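Local coordinates for protein cysteine desulfurase (PDB 5B89) that probably catalyses the pyridoxal-5'-phosphate-dependent transfer of sulfur from L-cysteine to a sulfur carrier, leaving L-alanine, at residues B[230-235]-B[244-249]; B[99-104]-B[283-288]; B[178-183]-B[205-210]. All coordinates share one frame; numbering follows the deposited sequence.

Contact 1 (B[230-235]-B[244-249]); sequences LAFSGH and IGVLYI. With PLP (pyridoxal-5'-phosphate), chain G.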
loop_
_atom_site.group_PDB
_atom_site.type_symbol
_atom_site.label_atom_id
_atom_site.label_comp_id
_atom_site.label_asym_id
_atom_site.label_seq_id
_atom_site.Cartn_x
_atom_site.Cartn_y
_atom_site.Cartn_z
ATOM N N LEU B 230 -12.443 4.441 -11.417
ATOM C CA LEU B 230 -11.450 3.754 -12.283
ATOM C C LEU B 230 -10.259 3.359 -11.473
ATOM O O LEU B 230 -9.846 4.166 -10.646
ATOM C CB LEU B 230 -11.094 4.541 -13.478
ATOM C CG LEU B 230 -10.152 3.890 -14.498
ATOM C CD1 LEU B 230 -10.455 4.329 -15.874
ATOM C CD2 LEU B 230 -8.726 4.224 -14.167
ATOM N N ALA B 231 -9.779 2.137 -11.669
ATOM C CA ALA B 231 -8.631 1.625 -10.825
ATOM C C ALA B 231 -7.528 1.168 -11.770
ATOM O O ALA B 231 -7.791 0.624 -12.842
ATOM C CB ALA B 231 -9.119 0.427 -10.033
ATOM N N PHE B 232 -6.280 1.427 -11.413
ATOM C CA PHE B 232 -5.128 0.819 -12.070
ATOM C C PHE B 232 -3.980 0.635 -11.117
ATOM O O PHE B 232 -4.030 1.122 -10.008
ATOM C CB PHE B 232 -4.741 1.528 -13.328
ATOM C CG PHE B 232 -4.122 2.870 -13.188
ATOM C CD1 PHE B 232 -2.733 2.967 -13.118
ATOM C CD2 PHE B 232 -4.852 4.042 -13.210
ATOM C CE1 PHE B 232 -2.101 4.146 -13.096
ATOM C CE2 PHE B 232 -4.205 5.240 -13.205
ATOM C CZ PHE B 232 -2.799 5.309 -13.108
ATOM N N SER B 233 -2.983 -0.153 -11.556
ATOM C CA SER B 233 -1.783 -0.499 -10.733
ATOM C C SER B 233 -0.544 0.097 -11.307
ATOM O O SER B 233 -0.290 -0.087 -12.522
ATOM C CB SER B 233 -1.544 -2.024 -10.655
ATOM O OG SER B 233 -2.658 -2.645 -9.913
ATOM N N GLY B 234 0.290 0.762 -10.507
ATOM C CA GLY B 234 1.516 1.308 -11.024
ATOM C C GLY B 234 2.524 0.351 -11.534
ATOM O O GLY B 234 3.264 0.672 -12.459
ATOM N N HIS B 235 2.530 -0.858 -11.005
ATOM C CA HIS B 235 3.558 -1.846 -11.358
ATOM C C HIS B 235 3.418 -2.574 -12.668
ATOM O O HIS B 235 4.253 -3.288 -13.076
ATOM C CB HIS B 235 3.733 -2.881 -10.253
ATOM C CG HIS B 235 2.583 -3.821 -10.101
ATOM N ND1 HIS B 235 2.564 -5.041 -10.708
ATOM C CD2 HIS B 235 1.420 -3.720 -9.431
ATOM C CE1 HIS B 235 1.437 -5.647 -10.430
ATOM N NE2 HIS B 235 0.723 -4.873 -9.647
ATOM N N ILE B 244 1.847 0.663 -5.298
ATOM C CA ILE B 244 1.097 1.898 -5.579
ATOM C C ILE B 244 0.029 1.635 -6.604
ATOM O O ILE B 244 0.273 1.149 -7.706
ATOM C CB ILE B 244 2.059 3.046 -6.025
ATOM C CG1 ILE B 244 1.363 4.383 -6.049
ATOM C CG2 ILE B 244 2.841 2.750 -7.275
ATOM C CD1 ILE B 244 1.048 4.979 -4.698
ATOM N N GLY B 245 -1.144 1.915 -6.227
ATOM C CA GLY B 245 -2.307 1.871 -7.111
ATOM C C GLY B 245 -2.996 3.194 -7.125
ATOM O O GLY B 245 -2.780 4.083 -6.302
ATOM N N VAL B 246 -3.978 3.298 -8.033
ATOM C CA VAL B 246 -4.794 4.510 -8.179
ATOM C C VAL B 246 -6.262 4.134 -8.163
ATOM O O VAL B 246 -6.646 3.127 -8.728
ATOM C CB VAL B 246 -4.403 5.244 -9.480
ATOM C CG1 VAL B 246 -5.394 6.393 -9.760
ATOM C CG2 VAL B 246 -3.004 5.738 -9.450
ATOM N N LEU B 247 -7.022 4.953 -7.452
ATOM C CA LEU B 247 -8.468 4.951 -7.512
ATOM C C LEU B 247 -8.910 6.351 -7.918
ATOM O O LEU B 247 -8.690 7.345 -7.201
ATOM C CB LEU B 247 -9.119 4.535 -6.235
ATOM C CG LEU B 247 -10.698 4.631 -6.196
ATOM C CD1 LEU B 247 -11.248 3.771 -7.243
ATOM C CD2 LEU B 247 -11.185 4.327 -4.806
ATOM N N TYR B 248 -9.561 6.438 -9.100
ATOM C CA TYR B 248 -10.253 7.650 -9.499
ATOM C C TYR B 248 -11.652 7.611 -9.054
ATOM O O TYR B 248 -12.352 6.613 -9.217
ATOM C CB TYR B 248 -10.245 7.725 -11.046
ATOM C CG TYR B 248 -11.246 8.679 -11.706
ATOM C CD1 TYR B 248 -11.020 10.041 -11.702
ATOM C CD2 TYR B 248 -12.392 8.198 -12.209
ATOM C CE1 TYR B 248 -11.873 10.875 -12.328
ATOM C CE2 TYR B 248 -13.274 9.029 -12.810
ATOM C CZ TYR B 248 -13.008 10.361 -12.835
ATOM O OH TYR B 248 -13.887 11.323 -13.457
ATOM N N ILE B 249 -12.041 8.716 -8.408
ATOM C CA ILE B 249 -13.417 8.970 -7.924
ATOM C C ILE B 249 -13.915 10.229 -8.523
ATOM O O ILE B 249 -13.427 11.334 -8.253
ATOM C CB ILE B 249 -13.460 9.108 -6.413
ATOM C CG1 ILE B 249 -12.857 7.885 -5.686
ATOM C CG2 ILE B 249 -14.866 9.424 -5.941
ATOM C CD1 ILE B 249 -12.669 8.068 -4.211
HETATM N N1 PLP G . -7.530 -6.627 -12.852
HETATM C C2 PLP G . -6.869 -6.953 -13.998
HETATM C C2A PLP G . -7.572 -6.931 -15.337
HETATM C C3 PLP G . -5.527 -7.349 -13.860
HETATM O O3 PLP G . -4.821 -7.679 -14.970
HETATM C C4 PLP G . -4.898 -7.316 -12.589
HETATM C C4A PLP G . -3.407 -7.830 -12.495
HETATM C C5 PLP G . -5.657 -6.880 -11.472
HETATM C C6 PLP G . -6.989 -6.553 -11.601
HETATM C C5A PLP G . -4.995 -6.890 -10.098
HETATM O O4P PLP G . -3.942 -5.879 -10.073
HETATM P P PLP G . -3.154 -5.876 -8.739
HETATM O O1P PLP G . -2.121 -4.880 -8.966
HETATM O O2P PLP G . -2.583 -7.289 -8.600
HETATM O O3P PLP G . -4.085 -5.595 -7.655
HETATM O O HOH W 1 2.139 -0.817 -7.982
#
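G234 N donates to I244 O at 2.8 Å and Y248 N to L230 O at 2.8 Å, the latter with an N-H...O angle of 169°. Between them F232 and V246 exchange two backbone bonds, with V246 N 2.9 Å from F232 O. At the turn end, the last residues of 230-235 reach the cofactor phosphate. S233 OG gives a very short hydrogen bond to O1P of PLP, and H235 NE2 approaches the same oxygen in the plane of its imidazole at 2.9 Å. T106 also bonds to S233 OG, while T45 OG1 bonds to H235 ND1, so the imidazole is held through both nitrogens. This is an antiparallel beta hairpin in the mixed seven-stranded sheet of the fold-type I PLP enzymes, next to its edge strand 100-103. K236, the next residue after H235 in the hairpin's connecting loop, is probably the Schiff-base lysine, as in relatives. A231 and L247 form a non-hydrogen-bonded pair on the side of helix 106-117, with A231 small enough to sit directly against that helix. S233 and G245 pair likewise. L230, F232, V246 and Y248 occupy the reverse face, where helix 73-93 covers F232, V246 and Y248. F232 takes the crowded first torsion (chi1 71°), which swings its ring beside V246 so that V246 CB rides over one face in a CH-pi contact, 4.0 Å from the centroid. V246 CG2 lies over the same face near the ring tip, 3.7 Å from F232 CZ. With an alanine in place of F232, V246 would probably lose the flat surface beneath it, opening a gap toward helix 73-93. Farther along, L230 CB lies 4.1 Å from Y248 CD2. Where the strand ends, a CB on G234 would point at I244 and collide with its CG2, hence the glycine.

Contact 2 (B[99-104]-B[283-288]); sequences EIVFTK and RFEAGT. With PLP (pyridoxal-5'-phosphate), chain D.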
loop_
_atom_site.group_PDB
_atom_site.type_symbol
_atom_site.label_atom_id
_atom_site.label_comp_id
_atom_site.label_asym_id
_atom_site.label_seq_id
_atom_site.Cartn_x
_atom_site.Cartn_y
_atom_site.Cartn_z
ATOM N N GLU B 99 -9.609 14.164 -7.651
ATOM C CA GLU B 99 -10.315 12.915 -7.936
ATOM C C GLU B 99 -9.371 11.682 -7.876
ATOM O O GLU B 99 -9.868 10.562 -8.111
ATOM C CB GLU B 99 -10.944 12.953 -9.322
ATOM C CG GLU B 99 -12.076 13.997 -9.430
ATOM C CD GLU B 99 -12.580 14.284 -10.856
ATOM O OE1 GLU B 99 -13.897 14.370 -10.990
ATOM O OE2 GLU B 99 -11.771 14.337 -11.802
ATOM N N ILE B 100 -8.086 11.921 -7.631
ATOM C CA ILE B 100 -7.080 10.823 -7.571
ATOM C C ILE B 100 -6.766 10.411 -6.159
ATOM O O ILE B 100 -6.363 11.297 -5.368
ATOM C CB ILE B 100 -5.820 11.181 -8.310
ATOM C CG1 ILE B 100 -6.054 11.533 -9.809
ATOM C CG2 ILE B 100 -4.727 10.153 -8.127
ATOM C CD1 ILE B 100 -6.662 10.371 -10.529
ATOM N N VAL B 101 -6.993 9.135 -5.829
ATOM C CA VAL B 101 -6.646 8.574 -4.502
ATOM C C VAL B 101 -5.568 7.516 -4.741
ATOM O O VAL B 101 -5.691 6.645 -5.607
ATOM C CB VAL B 101 -7.857 7.955 -3.860
ATOM C CG1 VAL B 101 -7.618 7.192 -2.536
ATOM C CG2 VAL B 101 -8.978 9.015 -3.601
ATOM N N PHE B 102 -4.511 7.519 -3.928
ATOM C CA PHE B 102 -3.527 6.472 -3.974
ATOM C C PHE B 102 -3.885 5.351 -3.030
ATOM O O PHE B 102 -4.263 5.521 -1.874
ATOM C CB PHE B 102 -2.134 7.024 -3.667
ATOM C CG PHE B 102 -1.591 7.931 -4.729
ATOM C CD1 PHE B 102 -1.332 7.402 -5.983
ATOM C CD2 PHE B 102 -1.289 9.274 -4.513
ATOM C CE1 PHE B 102 -0.832 8.196 -6.999
ATOM C CE2 PHE B 102 -0.748 10.043 -5.531
ATOM C CZ PHE B 102 -0.465 9.523 -6.743
ATOM N N THR B 103 -3.700 4.150 -3.553
ATOM C CA THR B 103 -3.933 2.883 -2.888
ATOM C C THR B 103 -2.703 1.991 -3.058
ATOM O O THR B 103 -1.724 2.428 -3.534
ATOM C CB THR B 103 -5.139 2.147 -3.519
ATOM O OG1 THR B 103 -4.825 1.822 -4.857
ATOM C CG2 THR B 103 -6.345 3.047 -3.511
ATOM N N LYS B 104 -2.804 0.729 -2.662
ATOM C CA LYS B 104 -1.646 -0.155 -2.834
ATOM C C LYS B 104 -1.599 -0.875 -4.168
ATOM O O LYS B 104 -0.589 -1.267 -4.607
ATOM C CB LYS B 104 -1.469 -1.160 -1.673
ATOM C CG LYS B 104 -2.157 -2.457 -1.836
ATOM C CD LYS B 104 -1.669 -3.482 -0.814
ATOM C CE LYS B 104 -2.245 -3.076 0.515
ATOM N NZ LYS B 104 -3.750 -2.968 0.460
ATOM N N ARG B 283 -9.357 13.058 2.307
ATOM C CA ARG B 283 -10.426 12.377 2.980
ATOM C C ARG B 283 -10.301 10.851 2.850
ATOM O O ARG B 283 -10.807 10.122 3.681
ATOM C CB ARG B 283 -11.808 12.824 2.384
ATOM C CG ARG B 283 -13.012 12.239 3.019
ATOM C CD ARG B 283 -14.354 12.619 2.346
ATOM N NE ARG B 283 -14.569 14.018 2.463
ATOM C CZ ARG B 283 -15.592 14.635 1.838
ATOM N NH1 ARG B 283 -16.392 13.934 1.027
ATOM N NH2 ARG B 283 -15.788 15.939 2.001
ATOM N N PHE B 284 -9.717 10.416 1.723
ATOM C CA PHE B 284 -9.678 8.984 1.358
ATOM C C PHE B 284 -8.369 8.304 1.682
ATOM O O PHE B 284 -8.297 7.075 1.457
ATOM C CB PHE B 284 -10.084 8.881 -0.133
ATOM C CG PHE B 284 -11.434 9.469 -0.416
ATOM C CD1 PHE B 284 -12.508 9.008 0.218
ATOM C CD2 PHE B 284 -11.595 10.477 -1.308
ATOM C CE1 PHE B 284 -13.761 9.572 -0.017
ATOM C CE2 PHE B 284 -12.878 11.004 -1.597
ATOM C CZ PHE B 284 -13.928 10.559 -0.919
ATOM N N GLU B 285 -7.352 9.049 2.120
ATOM C CA GLU B 285 -6.025 8.524 2.255
ATOM C C GLU B 285 -5.624 8.460 3.748
ATOM O O GLU B 285 -5.160 9.459 4.280
ATOM C CB GLU B 285 -5.035 9.347 1.477
ATOM C CG GLU B 285 -5.249 9.281 -0.005
ATOM C CD GLU B 285 -4.176 9.974 -0.825
ATOM O OE1 GLU B 285 -3.294 10.827 -0.369
ATOM O OE2 GLU B 285 -4.162 9.709 -2.064
ATOM N N ALA B 286 -5.793 7.285 4.332
ATOM C CA ALA B 286 -5.552 7.142 5.755
ATOM C C ALA B 286 -4.088 6.775 6.024
ATOM O O ALA B 286 -3.584 5.844 5.385
ATOM C CB ALA B 286 -6.465 6.075 6.283
ATOM N N GLY B 287 -3.428 7.564 6.835
ATOM C CA GLY B 287 -2.050 7.278 7.249
ATOM C C GLY B 287 -1.058 7.716 6.250
ATOM O O GLY B 287 -1.394 8.235 5.129
ATOM N N THR B 288 0.193 7.560 6.518
ATOM C CA THR B 288 1.229 7.957 5.645
ATOM C C THR B 288 1.129 7.266 4.309
ATOM O O THR B 288 1.138 6.059 4.226
ATOM C CB THR B 288 2.617 7.598 6.246
ATOM O OG1 THR B 288 2.728 8.232 7.551
ATOM C CG2 THR B 288 3.778 7.965 5.399
HETATM N N1 PLP D . -0.139 5.354 15.536
HETATM C C2 PLP D . 0.943 5.919 16.037
HETATM C C2A PLP D . 1.201 5.770 17.536
HETATM C C3 PLP D . 1.871 6.668 15.180
HETATM O O3 PLP D . 2.998 7.244 15.632
HETATM C C4 PLP D . 1.547 6.659 13.742
HETATM C C4A PLP D . 2.414 7.365 12.711
HETATM C C5 PLP D . 0.335 5.951 13.350
HETATM C C6 PLP D . -0.463 5.296 14.225
HETATM C C5A PLP D . 0.006 5.933 11.875
HETATM O O4P PLP D . 1.217 5.456 11.127
HETATM P P PLP D . 1.066 5.524 9.539
HETATM O O1P PLP D . 1.009 7.022 9.243
HETATM O O2P PLP D . -0.191 4.939 9.198
HETATM O O3P PLP D . 2.284 4.948 9.015
#
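The side chains of F102 and E285 lie side by side, pointing the same way, with ring and carboxylate planes 34° apart, while the F284 ring has R283 CB over one face and meets F257 edge-to-face. F102 and V101 belong to strand 100-103, an outermost strand of the chain's seven-stranded sheet, and 283-288, a 3-10 end followed by loop, lies against this edge and runs on to the dimer interface. V101, a compact branched residue, crosses F284 at about a right angle, and its CG2 packs 3.6 Å from F284 CB. E285 stretches out beyond CG and slides past V101 in the opposite direction. Its OE2 then accepts the backbone N-H of F102 at 2.9 Å, an almost perfectly straight bond (178°) received on the anti side of the carboxylate. The same oxygen forms a salt bridge with R86, and E285 OE1 bonds to Y82 OH, so both oxygens of the buried acid have partners and it is likely to stay ionised. G287 lies so close to the PLP of the second subunit that a CB there would strike phosphate O2P. Next to it, T288 binds O1P of that cofactor twice, through N at 2.9 Å and OG1 at 2.7 Å.

Contact 3 (B[178-183]-B[205-210]); sequences VAVQHV and AIFVVD. With PLP (pyridoxal-5'-phosphate), chain G.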
loop_
_atom_site.group_PDB
_atom_site.type_symbol
_atom_site.label_atom_id
_atom_site.label_comp_id
_atom_site.label_asym_id
_atom_site.label_seq_id
_atom_site.Cartn_x
_atom_site.Cartn_y
_atom_site.Cartn_z
ATOM N N VAL B 178 -22.398 -0.934 -12.736
ATOM C CA VAL B 178 -21.797 -1.749 -13.825
ATOM C C VAL B 178 -20.274 -1.694 -13.564
ATOM O O VAL B 178 -19.736 -0.545 -13.504
ATOM C CB VAL B 178 -22.128 -1.225 -15.153
ATOM C CG1 VAL B 178 -21.449 -2.007 -16.273
ATOM C CG2 VAL B 178 -23.644 -1.224 -15.467
ATOM N N ALA B 179 -19.639 -2.849 -13.499
ATOM C CA ALA B 179 -18.203 -2.931 -13.334
ATOM C C ALA B 179 -17.608 -3.761 -14.449
ATOM O O ALA B 179 -17.972 -4.872 -14.627
ATOM C CB ALA B 179 -17.856 -3.533 -11.998
ATOM N N VAL B 180 -16.671 -3.193 -15.180
ATOM C CA VAL B 180 -16.046 -3.945 -16.262
ATOM C C VAL B 180 -14.546 -3.711 -16.357
ATOM O O VAL B 180 -14.034 -2.688 -16.020
ATOM C CB VAL B 180 -16.657 -3.626 -17.630
ATOM C CG1 VAL B 180 -18.176 -3.863 -17.616
ATOM C CG2 VAL B 180 -16.345 -2.214 -18.010
ATOM N N GLN B 181 -13.878 -4.717 -16.890
ATOM C CA GLN B 181 -12.481 -4.604 -17.122
ATOM C C GLN B 181 -12.319 -3.970 -18.494
ATOM O O GLN B 181 -13.067 -4.174 -19.338
ATOM C CB GLN B 181 -11.821 -5.978 -17.112
ATOM C CG GLN B 181 -12.208 -6.809 -18.285
ATOM C CD GLN B 181 -11.854 -8.278 -18.181
ATOM O OE1 GLN B 181 -11.306 -8.741 -17.217
ATOM N NE2 GLN B 181 -12.167 -8.984 -19.210
ATOM N N HIS B 182 -11.314 -3.155 -18.663
ATOM C CA HIS B 182 -10.989 -2.617 -19.937
ATOM C C HIS B 182 -10.370 -3.665 -20.849
ATOM O O HIS B 182 -10.719 -3.793 -22.060
ATOM C CB HIS B 182 -10.071 -1.410 -19.755
ATOM C CG HIS B 182 -9.861 -0.558 -20.901
ATOM N ND1 HIS B 182 -9.172 0.647 -20.798
ATOM C CD2 HIS B 182 -10.186 -0.670 -22.220
ATOM C CE1 HIS B 182 -9.114 1.242 -21.964
ATOM N NE2 HIS B 182 -9.722 0.460 -22.842
ATOM N N VAL B 183 -9.397 -4.378 -20.338
ATOM C CA VAL B 183 -8.692 -5.498 -21.001
ATOM C C VAL B 183 -8.642 -6.668 -20.093
ATOM O O VAL B 183 -8.326 -6.584 -18.944
ATOM C CB VAL B 183 -7.232 -5.039 -21.300
ATOM C CG1 VAL B 183 -6.367 -6.199 -21.923
ATOM C CG2 VAL B 183 -7.208 -3.832 -22.217
ATOM N N ALA B 205 -26.678 4.083 -14.453
ATOM C CA ALA B 205 -25.914 3.143 -13.655
ATOM C C ALA B 205 -24.536 3.781 -13.342
ATOM O O ALA B 205 -23.944 4.401 -14.218
ATOM C CB ALA B 205 -25.680 1.867 -14.478
ATOM N N ILE B 206 -24.041 3.520 -12.155
ATOM C CA ILE B 206 -22.654 3.892 -11.791
ATOM C C ILE B 206 -21.711 2.985 -12.652
ATOM O O ILE B 206 -21.985 1.804 -12.734
ATOM C CB ILE B 206 -22.413 3.716 -10.351
ATOM C CG1 ILE B 206 -23.295 4.700 -9.553
ATOM C CG2 ILE B 206 -20.878 3.906 -10.022
ATOM C CD1 ILE B 206 -23.353 4.349 -8.100
ATOM N N PHE B 207 -20.692 3.596 -13.242
ATOM C CA PHE B 207 -19.738 2.860 -14.119
ATOM C C PHE B 207 -18.300 2.779 -13.479
ATOM O O PHE B 207 -17.718 3.832 -13.304
ATOM C CB PHE B 207 -19.736 3.532 -15.469
ATOM C CG PHE B 207 -19.094 2.674 -16.583
ATOM C CD1 PHE B 207 -19.521 1.381 -16.820
ATOM C CD2 PHE B 207 -18.074 3.227 -17.335
ATOM C CE1 PHE B 207 -18.921 0.648 -17.865
ATOM C CE2 PHE B 207 -17.468 2.521 -18.338
ATOM C CZ PHE B 207 -17.898 1.251 -18.634
ATOM N N VAL B 208 -17.921 1.587 -13.252
ATOM C CA VAL B 208 -16.609 1.266 -12.646
ATOM C C VAL B 208 -15.748 0.552 -13.668
ATOM O O VAL B 208 -16.166 -0.472 -14.229
ATOM C CB VAL B 208 -16.818 0.412 -11.454
ATOM C CG1 VAL B 208 -15.493 0.062 -10.733
ATOM C CG2 VAL B 208 -17.779 0.983 -10.415
ATOM N N VAL B 209 -14.529 1.066 -13.847
ATOM C CA VAL B 209 -13.622 0.514 -14.883
ATOM C C VAL B 209 -12.349 -0.068 -14.147
ATOM O O VAL B 209 -11.647 0.681 -13.449
ATOM C CB VAL B 209 -13.196 1.507 -15.922
ATOM C CG1 VAL B 209 -12.268 0.917 -16.953
ATOM C CG2 VAL B 209 -14.425 2.085 -16.628
ATOM N N ASP B 210 -12.064 -1.328 -14.387
ATOM C CA ASP B 210 -10.801 -1.966 -13.979
ATOM C C ASP B 210 -9.847 -1.795 -15.129
ATOM O O ASP B 210 -9.923 -2.524 -16.165
ATOM C CB ASP B 210 -11.012 -3.458 -13.629
ATOM C CG ASP B 210 -9.714 -4.272 -13.390
ATOM O OD1 ASP B 210 -8.650 -3.651 -13.579
ATOM O OD2 ASP B 210 -9.828 -5.518 -13.181
HETATM N N1 PLP G . -7.530 -6.627 -12.852
HETATM C C2 PLP G . -6.869 -6.953 -13.998
HETATM C C2A PLP G . -7.572 -6.931 -15.337
HETATM C C3 PLP G . -5.527 -7.349 -13.860
HETATM O O3 PLP G . -4.821 -7.679 -14.970
HETATM C C4 PLP G . -4.898 -7.316 -12.589
HETATM C C4A PLP G . -3.407 -7.830 -12.495
HETATM C C5 PLP G . -5.657 -6.880 -11.472
HETATM C C6 PLP G . -6.989 -6.553 -11.601
HETATM C C5A PLP G . -4.995 -6.890 -10.098
HETATM O O4P PLP G . -3.942 -5.879 -10.073
HETATM P P PLP G . -3.154 -5.876 -8.739
HETATM O O1P PLP G . -2.121 -4.880 -8.966
HETATM O O2P PLP G . -2.583 -7.289 -8.600
HETATM O O3P PLP G . -4.085 -5.595 -7.655
#
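A beta-alpha-beta crossover brings V178, V180 and H182 alongside F207, V208 and D210: strand 177-181 leads through helix 193-203 into strand 206-210, and the two strands run parallel with their axes 19° apart. The bonds step from strand to strand as parallel pairing demands. V178 N donates to I206 O at 2.8 Å, V208 N to V178 O, V180 N to V208 O, D210 N to V180 O, and finally H182 N to D210 O at 2.9 Å. This last bond carries the pairing beyond strand 177-181 and grips the backbone of D210 next to the cofactor. There D210 OD2 lies 2.6 Å from the pyridine N1 of PLP, the place where fold-type I enzymes keep an acidic side chain. A212, another residue of the cofactor pocket, bonds through its N to D210 OD1 and helps fix the carboxylate's rotation, and V183 O comes within 3.7 Å of the ring methyl C2A. On the opposite face of the sheet F207 is the bulky member. Its CG is turned anti to the backbone N (chi1 -165°), and the ring leans toward strand 177-181. V178 CG1 meets it at the edge, in the ring plane, 3.9 Å from CD1, while V180 CG2 touches CZ at 3.8 Å. V178 also sends CG2 the other way, 3.8 Å from A205 CB. Beta-branched valines suit these extended positions, and the small A179 allows V208 to pack beside it, CB to CB at 4.1 Å. Helix 193-203 covers F207 through V193, L196 and A200, whereas helix 106-117 lies over V208 and D210; strand 229-233 flanks 206-210 on one side, and strand 126-129 flanks 177-181 on the other.

From the N terminus, segment 99-104 comes first, and 178 residues separate it from its partner 283-288. Within this long excursion contact 3 closes first, through the crossover helix between 178-183 and 205-210. Contact 1 follows in series, closing a loop of eight residues between 230-235 and 244-249. Contact 2 then encloses both. The strands lie next to one another in a single sheet, in the order 100-103, 245-249, 229-233, 206-210, 177-181: G245 N meets T103 O at one junction and A231 N meets V209 O at another. Contacts 1 and 3 both border one PLP, contact 1 at its phosphate and contact 3 at its pyridine ring, while contact 2 reaches the PLP of the second subunit.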